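Ribokinase (PDB 6ILS) catalyses the magnesium-dependent, ATP-driven phosphorylation of D-ribose at O-5, yielding D-ribose 5-phosphate for nucleotide and amino-acid synthesis or the pentose phosphate pathway. Local coordinates at residues V7-E18 / K32-A43; V90-V99 / I110-A120. All blocks are in the same frame, centred on the assembly; numbering follows the deposited sequence.

How the contacts relate
Both contacts centre on the four-stranded lid sheet of this PfkB-family kinase, and their centres lie about 11 Å apart. Contact 1 pairs strands 12-18 and 33-39 and holds much of the ribose pocket; contact 2 pairs strands 96-102 and 108-113. Strands 12-18 and 96-102 are neighbours in the sheet and join the two contacts through a probable hydrogen bond from I15 N to A98 O, 2.8 Å. A second probable bond, N117 ND2 to A11 O at 2.8 Å, ties the short helix of contact 2 to the loop before strand 12-18. The side chain of A98 comes to about 4 Å from the bound ribose at nearest atoms. Both contacts also touch the second subunit.

Contact 1: V7-E18 / K32-A43; sequences VVGSANADIYVE and KTGQTLAGGKGA. With RIB (alpha-D-ribofuranose), chain F.
The ring of Y16 turns an edge to strand 33-39: Q35 O lies near the ring plane, 3.8 Å from Y16 CD2, while L37 CD1 approaches obliquely. The other flat group, the carboxylate of D14, spends both oxygens on the sugar, OD1 accepting from ribose O2 and OD2 from ribose O3 at 2.6 Å. CG, anti to the carbonyl carbon (chi1 -72°), holds this carboxylate out to the sugar on the face that also carries Y16 and L37. This is the ribose-binding part of the PfkB lid sheet: antiparallel strands 12-18 and 33-39, with D14 and L37, Y16 and Q35 among their hydrogen-bonded pairs, run into the G39-G40 pair, the glycine hinge known from this family, and then into helix 41-51. An aspartate suits a vicinal diol, since its two acceptors can serve two hydroxyls at once.

Glycine suits three places where the segments run close: a CB on G39 would collide with D14 OD2, while on G40 and G42 it would strike the backbone of segment 7-18, at N12 N and S10 N. G40 is the N-cap residue of the helix, and its backbone N-H points almost straight at ribose O3, N to O3 3.0 Å. One residue on, the long chain of K41 carries NZ to ribose O5, 2.9 Å away, the hydroxyl that is phosphorylated; E144 and D259 also bond the sugar. S10 O accepts A43 N at 2.8 Å, while S10 OG takes a longer bond from G42 N and is held by E144.

On the other sheet face I15 and T36 lie side by side, packed against H67 of the second subunit. D14 OD2 also accepts from a water 3.2 Å away, which bonds weakly to A38 O.

Contact 2: V90-V99 / I110-A120; sequences VNNEPTGHAV and IIIVGGANMKA
The beta hairpin of strands 96-102 and 108-113, the half of the lid sheet facing the second subunit, brings H97 against V113. H97 with V113 and V99 with I111 are hydrogen-bonded pairs. The isopropyl group of V113 lies over one face of the imidazole, a CH-pi contact with V113 CB 3.7 Å from the H97 ring centroid and 13° off its normal. Turned between its own backbone N and carbonyl carbon (chi1 46°), the ring lets ND1 donate in the ring plane to T95 O, 2.9 Å away. NE2 is buried without a partner. Were H97 an alanine, T95 O would probably lose its ND1 donor and V113 the ring it packs against, leaving a gap.

On the opposite face the small A98 leaves room for I112 CG1, 3.7 Å from A98 CB. P94 O accepts A116 N at 2.8 Å, holding the first turn of helix 116-119, and a side chain on G96 would strike N117 ND2, which is bonded to A11 O. The carboxylate of E93 crosses the K119 chain, CD 3.6 Å from K119 CB; OE1 and NZ share a water, and NZ bonds weakly to K32 O of the second subunit.

Strand 96-102 runs beside strand 12-18, and A116 and A120 rest on R61 of strand 56-63. I110 to I112 continue the sheet as a parallel ladder into the second subunit, whose G34 packs against P94 and V113.

Contact 1: V7-E18 / K32-A43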
loop_
_atom_site.group_PDB
_atom_site.type_symbol
_atom_site.label_atom_id
_atom_site.label_comp_id
_atom_site.label_asym_id
_atom_site.label_seq_id
_atom_site.Cartn_x
_atom_site.Cartn_y
_atom_site.Cartn_z
ATOM N N VAL B 7 20.848 -6.011 13.177
ATOM C CA VAL B 7 20.531 -5.818 11.777
ATOM C C VAL B 7 20.281 -4.344 11.537
ATOM O O VAL B 7 19.374 -3.751 12.134
ATOM C CB VAL B 7 19.268 -6.630 11.352
ATOM C CG1 VAL B 7 18.999 -6.463 9.863
ATOM C CG2 VAL B 7 19.432 -8.121 11.733
ATOM N N VAL B 8 21.095 -3.746 10.679
ATOM C CA VAL B 8 20.874 -2.378 10.278
ATOM C C VAL B 8 20.429 -2.406 8.839
ATOM O O VAL B 8 21.143 -2.895 7.960
ATOM C CB VAL B 8 22.143 -1.510 10.442
ATOM C CG1 VAL B 8 21.811 -0.043 10.101
ATOM C CG2 VAL B 8 22.679 -1.633 11.871
ATOM N N GLY B 9 19.229 -1.913 8.563
ATOM C CA GLY B 9 18.788 -1.973 7.198
ATOM C C GLY B 9 17.360 -1.536 6.997
ATOM O O GLY B 9 16.832 -0.717 7.759
ATOM N N SER B 10 16.736 -2.120 5.979
ATOM C CA SER B 10 15.451 -1.664 5.454
ATOM C C SER B 10 14.215 -2.334 6.041
ATOM O O SER B 10 14.250 -3.493 6.439
ATOM C CB SER B 10 15.415 -1.886 3.964
ATOM O OG SER B 10 15.635 -3.268 3.681
ATOM N N ALA B 11 13.111 -1.596 6.025
ATOM C CA ALA B 11 11.796 -2.122 6.352
ATOM C C ALA B 11 10.825 -1.625 5.289
ATOM O O ALA B 11 10.769 -0.437 5.029
ATOM C CB ALA B 11 11.355 -1.684 7.753
ATOM N N ASN B 12 10.106 -2.551 4.650
ATOM C CA ASN B 12 9.149 -2.252 3.586
ATOM C C ASN B 12 7.783 -2.828 3.883
ATOM O O ASN B 12 7.687 -3.933 4.407
ATOM C CB ASN B 12 9.591 -2.852 2.237
ATOM C CG ASN B 12 10.812 -2.193 1.662
ATOM O OD1 ASN B 12 11.048 -1.002 1.863
ATOM N ND2 ASN B 12 11.587 -2.964 0.899
ATOM N N ALA B 13 6.729 -2.110 3.512
ATOM C CA ALA B 13 5.442 -2.774 3.351
ATOM C C ALA B 13 5.433 -3.329 1.932
ATOM O O ALA B 13 5.662 -2.599 0.978
ATOM C CB ALA B 13 4.282 -1.809 3.578
ATOM N N ASP B 14 5.197 -4.625 1.807
ATOM C CA ASP B 14 5.177 -5.276 0.508
ATOM C C ASP B 14 3.744 -5.339 -0.016
ATOM O O ASP B 14 2.921 -6.044 0.552
ATOM C CB ASP B 14 5.779 -6.676 0.615
ATOM C CG ASP B 14 7.302 -6.652 0.810
ATOM O OD1 ASP B 14 7.939 -5.650 0.405
ATOM O OD2 ASP B 14 7.848 -7.645 1.339
ATOM N N ILE B 15 3.467 -4.582 -1.076
ATOM C CA ILE B 15 2.126 -4.503 -1.657
ATOM C C ILE B 15 2.010 -5.431 -2.871
ATOM O O ILE B 15 2.403 -5.068 -3.976
ATOM C CB ILE B 15 1.763 -3.082 -2.110
ATOM C CG1 ILE B 15 2.121 -2.028 -1.050
ATOM C CG2 ILE B 15 0.276 -3.007 -2.444
ATOM C CD1 ILE B 15 1.216 -2.024 0.116
ATOM N N TYR B 16 1.473 -6.621 -2.649
ATOM C CA TYR B 16 1.310 -7.622 -3.701
ATOM C C TYR B 16 -0.025 -7.495 -4.392
ATOM O O TYR B 16 -1.057 -7.519 -3.730
ATOM C CB TYR B 16 1.428 -9.024 -3.117
ATOM C CG TYR B 16 2.790 -9.310 -2.555
ATOM C CD1 TYR B 16 3.837 -9.667 -3.387
ATOM C CD2 TYR B 16 3.031 -9.213 -1.192
ATOM C CE1 TYR B 16 5.089 -9.925 -2.882
ATOM C CE2 TYR B 16 4.279 -9.470 -0.672
ATOM C CZ TYR B 16 5.309 -9.825 -1.524
ATOM O OH TYR B 16 6.562 -10.082 -1.014
ATOM N N VAL B 17 -0.008 -7.369 -5.715
ATOM C CA VAL B 17 -1.241 -7.426 -6.483
ATOM C C VAL B 17 -1.142 -8.524 -7.546
ATOM O O VAL B 17 -0.170 -8.595 -8.306
ATOM C CB VAL B 17 -1.589 -6.064 -7.137
ATOM C CG1 VAL B 17 -1.842 -5.005 -6.059
ATOM C CG2 VAL B 17 -0.494 -5.602 -8.089
ATOM N N GLU B 18 -2.139 -9.406 -7.559
ATOM C CA GLU B 18 -2.229 -10.454 -8.572
ATOM C C GLU B 18 -2.925 -9.927 -9.824
ATOM O O GLU B 18 -4.103 -9.562 -9.781
ATOM C CB GLU B 18 -2.981 -11.662 -8.028
ATOM C CG GLU B 18 -2.175 -12.515 -7.079
ATOM C CD GLU B 18 -2.990 -13.659 -6.516
ATOM O OE1 GLU B 18 -3.876 -14.163 -7.245
ATOM O OE2 GLU B 18 -2.747 -14.056 -5.350
ATOM N N LYS B 32 -7.021 -9.425 -9.543
ATOM C CA LYS B 32 -7.853 -10.458 -8.941
ATOM C C LYS B 32 -7.900 -10.281 -7.424
ATOM O O LYS B 32 -8.966 -10.314 -6.812
ATOM C CB LYS B 32 -7.324 -11.849 -9.302
ATOM C CG LYS B 32 -7.598 -12.919 -8.248
ATOM C CD LYS B 32 -6.980 -14.262 -8.624
ATOM C CE LYS B 32 -7.339 -15.340 -7.608
ATOM N NZ LYS B 32 -8.690 -15.923 -7.854
ATOM N N THR B 33 -6.733 -10.097 -6.817
ATOM C CA THR B 33 -6.667 -9.891 -5.381
ATOM C C THR B 33 -5.346 -9.214 -4.992
ATOM O O THR B 33 -4.609 -8.704 -5.850
ATOM C CB THR B 33 -6.840 -11.229 -4.609
ATOM O OG1 THR B 33 -6.956 -10.977 -3.202
ATOM C CG2 THR B 33 -5.679 -12.178 -4.873
ATOM N N GLY B 34 -5.067 -9.201 -3.692
ATOM C CA GLY B 34 -3.862 -8.586 -3.172
ATOM C C GLY B 34 -3.692 -8.839 -1.689
ATOM O O GLY B 34 -4.586 -9.377 -1.020
ATOM N N GLN B 35 -2.523 -8.462 -1.179
ATOM C CA GLN B 35 -2.225 -8.565 0.235
ATOM C C GLN B 35 -1.075 -7.619 0.544
ATOM O O GLN B 35 -0.171 -7.468 -0.264
ATOM C CB GLN B 35 -1.866 -9.997 0.607
ATOM C CG GLN B 35 -1.991 -10.320 2.079
ATOM C CD GLN B 35 -1.851 -11.808 2.351
ATOM O OE1 GLN B 35 -1.708 -12.606 1.421
ATOM N NE2 GLN B 35 -1.884 -12.190 3.627
ATOM N N THR B 36 -1.128 -6.953 1.693
ATOM C CA THR B 36 -0.018 -6.104 2.136
ATOM C C THR B 36 0.648 -6.749 3.335
ATOM O O THR B 36 -0.007 -7.014 4.346
ATOM C CB THR B 36 -0.480 -4.683 2.505
ATOM O OG1 THR B 36 -0.877 -3.989 1.315
ATOM C CG2 THR B 36 0.663 -3.915 3.165
ATOM N N LEU B 37 1.952 -7.008 3.223
ATOM C CA LEU B 37 2.665 -7.733 4.272
ATOM C C LEU B 37 3.923 -6.990 4.730
ATOM O O LEU B 37 4.486 -6.188 3.985
ATOM C CB LEU B 37 3.041 -9.138 3.784
ATOM C CG LEU B 37 1.916 -10.134 3.483
ATOM C CD1 LEU B 37 2.469 -11.363 2.780
ATOM C CD2 LEU B 37 1.194 -10.536 4.764
ATOM N N ALA B 38 4.332 -7.269 5.961
ATOM C CA ALA B 38 5.566 -6.740 6.515
ATOM C C ALA B 38 6.761 -7.391 5.833
ATOM O O ALA B 38 6.819 -8.610 5.699
ATOM C CB ALA B 38 5.619 -6.977 7.998
ATOM N N GLY B 39 7.722 -6.577 5.408
ATOM C CA GLY B 39 8.878 -7.108 4.710
ATOM C C GLY B 39 10.017 -6.108 4.684
ATOM O O GLY B 39 10.145 -5.267 5.572
ATOM N N GLY B 40 10.819 -6.185 3.634
ATOM C CA GLY B 40 12.071 -5.460 3.586
ATOM C C GLY B 40 13.194 -6.388 4.007
ATOM O O GLY B 40 13.048 -7.154 4.969
ATOM N N LYS B 41 14.343 -6.300 3.335
ATOM C CA LYS B 41 15.430 -7.248 3.631
ATOM C C LYS B 41 15.914 -7.130 5.064
ATOM O O LYS B 41 16.164 -8.130 5.704
ATOM C CB LYS B 41 16.598 -7.068 2.641
ATOM C CG LYS B 41 16.209 -7.568 1.264
ATOM C CD LYS B 41 17.228 -7.304 0.178
ATOM C CE LYS B 41 16.645 -7.781 -1.174
ATOM N NZ LYS B 41 16.409 -9.264 -1.185
ATOM N N GLY B 42 16.004 -5.916 5.592
ATOM C CA GLY B 42 16.471 -5.728 6.952
ATOM C C GLY B 42 15.484 -6.266 7.968
ATOM O O GLY B 42 15.869 -6.993 8.873
ATOM N N ALA B 43 14.210 -5.895 7.829
ATOM C CA ALA B 43 13.202 -6.367 8.775
ATOM C C ALA B 43 13.075 -7.891 8.681
ATOM O O ALA B 43 12.905 -8.557 9.697
ATOM C CB ALA B 43 11.828 -5.684 8.523
HETATM O O5 RIB F . 14.072 -10.191 0.261
HETATM C C5 RIB F . 12.720 -9.836 0.379
HETATM C C4 RIB F . 12.579 -8.454 0.404
HETATM O O4 RIB F . 13.244 -7.775 -0.768
HETATM C C3 RIB F . 11.034 -8.172 0.161
HETATM O O3 RIB F . 10.339 -8.229 1.499
HETATM C C2 RIB F . 10.965 -7.096 -0.483
HETATM O O2 RIB F . 10.396 -5.976 0.304
HETATM C C1 RIB F . 12.503 -6.726 -1.012
HETATM O O1 RIB F . 12.988 -5.624 -0.336
HETATM O O HOH W 1 6.523 -10.266 2.640
#

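Contact 2: V90-V99 / I110-A120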
loop_
_atom_site.group_PDB
_atom_site.type_symbol
_atom_site.label_atom_id
_atom_site.label_comp_id
_atom_site.label_asym_id
_atom_site.label_seq_id
_atom_site.Cartn_x
_atom_site.Cartn_y
_atom_site.Cartn_z
ATOM N N VAL B 90 9.934 8.986 11.429
ATOM C CA VAL B 90 9.928 10.404 11.054
ATOM C C VAL B 90 8.573 10.765 10.442
ATOM O O VAL B 90 7.886 9.901 9.902
ATOM C CB VAL B 90 11.056 10.747 10.045
ATOM C CG1 VAL B 90 12.436 10.516 10.664
ATOM C CG2 VAL B 90 10.892 9.938 8.752
ATOM N N ASN B 91 8.179 12.033 10.503
ATOM C CA ASN B 91 6.874 12.389 9.949
ATOM C C ASN B 91 6.970 13.069 8.592
ATOM O O ASN B 91 5.955 13.484 8.031
ATOM C CB ASN B 91 6.091 13.273 10.927
ATOM C CG ASN B 91 6.832 14.547 11.305
ATOM O OD1 ASN B 91 7.611 15.092 10.522
ATOM N ND2 ASN B 91 6.577 15.034 12.517
ATOM N N ASN B 92 8.184 13.170 8.059
ATOM C CA ASN B 92 8.388 13.829 6.774
ATOM C C ASN B 92 8.825 12.881 5.652
ATOM O O ASN B 92 9.120 13.322 4.545
ATOM C CB ASN B 92 9.411 14.952 6.924
ATOM C CG ASN B 92 10.789 14.436 7.276
ATOM O OD1 ASN B 92 10.935 13.317 7.779
ATOM N ND2 ASN B 92 11.811 15.251 7.023
ATOM N N GLU B 93 8.884 11.583 5.946
ATOM C CA GLU B 93 9.121 10.573 4.913
ATOM C C GLU B 93 8.166 9.411 5.137
ATOM O O GLU B 93 7.860 9.086 6.280
ATOM C CB GLU B 93 10.575 10.077 4.940
ATOM C CG GLU B 93 11.615 11.150 4.654
ATOM C CD GLU B 93 11.633 11.585 3.201
ATOM O OE1 GLU B 93 11.026 10.891 2.359
ATOM O OE2 GLU B 93 12.275 12.614 2.894
ATOM N N PRO B 94 7.700 8.778 4.049
ATOM C CA PRO B 94 6.859 7.585 4.201
ATOM C C PRO B 94 7.701 6.346 4.499
ATOM O O PRO B 94 8.843 6.292 4.041
ATOM C CB PRO B 94 6.187 7.463 2.838
ATOM C CG PRO B 94 7.205 8.016 1.885
ATOM C CD PRO B 94 7.968 9.087 2.632
ATOM N N THR B 95 7.160 5.393 5.256
ATOM C CA THR B 95 7.774 4.063 5.378
ATOM C C THR B 95 8.005 3.534 3.965
ATOM O O THR B 95 7.145 3.691 3.096
ATOM C CB THR B 95 6.869 3.104 6.195
ATOM O OG1 THR B 95 6.716 3.617 7.525
ATOM C CG2 THR B 95 7.428 1.666 6.261
ATOM N N GLY B 96 9.168 2.944 3.718
ATOM C CA GLY B 96 9.456 2.380 2.413
ATOM C C GLY B 96 8.448 1.305 2.049
ATOM O O GLY B 96 7.879 0.629 2.903
ATOM N N HIS B 97 8.198 1.159 0.762
ATOM C CA HIS B 97 7.292 0.118 0.329
ATOM C C HIS B 97 7.650 -0.344 -1.071
ATOM O O HIS B 97 8.401 0.325 -1.792
ATOM C CB HIS B 97 5.821 0.588 0.411
ATOM C CG HIS B 97 5.571 1.952 -0.154
ATOM N ND1 HIS B 97 5.974 3.107 0.480
ATOM C CD2 HIS B 97 4.902 2.348 -1.264
ATOM C CE1 HIS B 97 5.598 4.155 -0.234
ATOM N NE2 HIS B 97 4.937 3.722 -1.294
ATOM N N ALA B 98 7.130 -1.514 -1.424
ATOM C CA ALA B 98 7.396 -2.138 -2.713
ATOM C C ALA B 98 6.090 -2.647 -3.309
ATOM O O ALA B 98 5.409 -3.479 -2.705
ATOM C CB ALA B 98 8.388 -3.282 -2.558
ATOM N N VAL B 99 5.732 -2.130 -4.478
ATOM C CA VAL B 99 4.579 -2.644 -5.207
ATOM C C VAL B 99 5.009 -3.839 -6.048
ATOM O O VAL B 99 5.729 -3.687 -7.036
ATOM C CB VAL B 99 3.953 -1.575 -6.104
ATOM C CG1 VAL B 99 2.805 -2.166 -6.915
ATOM C CG2 VAL B 99 3.470 -0.406 -5.258
ATOM N N ILE B 110 8.439 -5.241 -10.103
ATOM C CA ILE B 110 8.482 -4.571 -8.809
ATOM C C ILE B 110 8.851 -3.093 -8.903
ATOM O O ILE B 110 9.783 -2.724 -9.617
ATOM C CB ILE B 110 9.469 -5.289 -7.856
ATOM C CG1 ILE B 110 8.971 -6.709 -7.575
ATOM C CG2 ILE B 110 9.643 -4.504 -6.549
ATOM C CD1 ILE B 110 9.706 -7.433 -6.482
ATOM N N ILE B 111 8.084 -2.257 -8.201
ATOM C CA ILE B 111 8.422 -0.850 -7.985
ATOM C C ILE B 111 8.759 -0.635 -6.511
ATOM O O ILE B 111 7.938 -0.920 -5.633
ATOM C CB ILE B 111 7.276 0.095 -8.383
ATOM C CG1 ILE B 111 6.822 -0.173 -9.820
ATOM C CG2 ILE B 111 7.694 1.547 -8.216
ATOM C CD1 ILE B 111 5.816 0.836 -10.338
ATOM N N ILE B 112 9.970 -0.154 -6.237
ATOM C CA ILE B 112 10.399 0.035 -4.855
ATOM C C ILE B 112 10.478 1.514 -4.496
ATOM O O ILE B 112 11.093 2.315 -5.205
ATOM C CB ILE B 112 11.754 -0.668 -4.581
ATOM C CG1 ILE B 112 11.496 -2.151 -4.313
ATOM C CG2 ILE B 112 12.469 -0.038 -3.384
ATOM C CD1 ILE B 112 12.706 -2.966 -3.989
ATOM N N VAL B 113 9.800 1.875 -3.406
ATOM C CA VAL B 113 9.855 3.228 -2.878
ATOM C C VAL B 113 10.798 3.230 -1.688
ATOM O O VAL B 113 10.553 2.534 -0.694
ATOM C CB VAL B 113 8.461 3.751 -2.441
ATOM C CG1 VAL B 113 8.576 5.158 -1.869
ATOM C CG2 VAL B 113 7.485 3.716 -3.606
ATOM N N GLY B 114 11.878 3.997 -1.793
ATOM C CA GLY B 114 12.886 4.022 -0.749
ATOM C C GLY B 114 12.351 4.579 0.547
ATOM O O GLY B 114 12.558 4.008 1.624
ATOM N N GLY B 115 11.647 5.701 0.438
ATOM C CA GLY B 115 11.075 6.346 1.599
ATOM C C GLY B 115 12.061 6.579 2.722
ATOM O O GLY B 115 13.214 6.967 2.486
ATOM N N ALA B 116 11.612 6.306 3.944
ATOM C CA ALA B 116 12.425 6.506 5.139
ATOM C C ALA B 116 13.695 5.656 5.097
ATOM O O ALA B 116 14.700 6.018 5.711
ATOM C CB ALA B 116 11.620 6.189 6.389
ATOM N N ASN B 117 13.650 4.528 4.382
ATOM C CA ASN B 117 14.824 3.637 4.310
ATOM C C ASN B 117 16.021 4.342 3.683
ATOM O O ASN B 117 17.177 4.092 4.066
ATOM C CB ASN B 117 14.519 2.373 3.503
ATOM C CG ASN B 117 13.549 1.438 4.208
ATOM O OD1 ASN B 117 13.665 1.174 5.406
ATOM N ND2 ASN B 117 12.597 0.910 3.448
ATOM N N MET B 118 15.733 5.205 2.709
ATOM C CA MET B 118 16.781 5.899 1.963
ATOM C C MET B 118 16.977 7.343 2.420
ATOM O O MET B 118 18.055 7.913 2.237
ATOM C CB MET B 118 16.468 5.881 0.467
ATOM C CG MET B 118 16.617 4.526 -0.200
ATOM S SD MET B 118 18.270 3.842 -0.061
ATOM C CE MET B 118 19.211 4.903 -1.160
ATOM N N LYS B 119 15.953 7.933 3.032
ATOM C CA LYS B 119 15.954 9.381 3.215
ATOM C C LYS B 119 15.884 9.887 4.650
ATOM O O LYS B 119 16.036 11.087 4.880
ATOM C CB LYS B 119 14.803 9.975 2.397
ATOM C CG LYS B 119 15.063 9.886 0.894
ATOM C CD LYS B 119 13.849 10.294 0.078
ATOM C CE LYS B 119 14.179 10.335 -1.408
ATOM N NZ LYS B 119 12.974 10.671 -2.216
ATOM N N ALA B 120 15.701 9.002 5.623
ATOM C CA ALA B 120 15.501 9.452 6.998
ATOM C C ALA B 120 16.674 9.191 7.923
ATOM O O ALA B 120 16.522 9.240 9.141
ATOM C CB ALA B 120 14.257 8.806 7.574
HETATM O O HOH W 2 14.280 13.637 5.013
HETATM O O HOH W 3 10.439 9.760 -0.341
#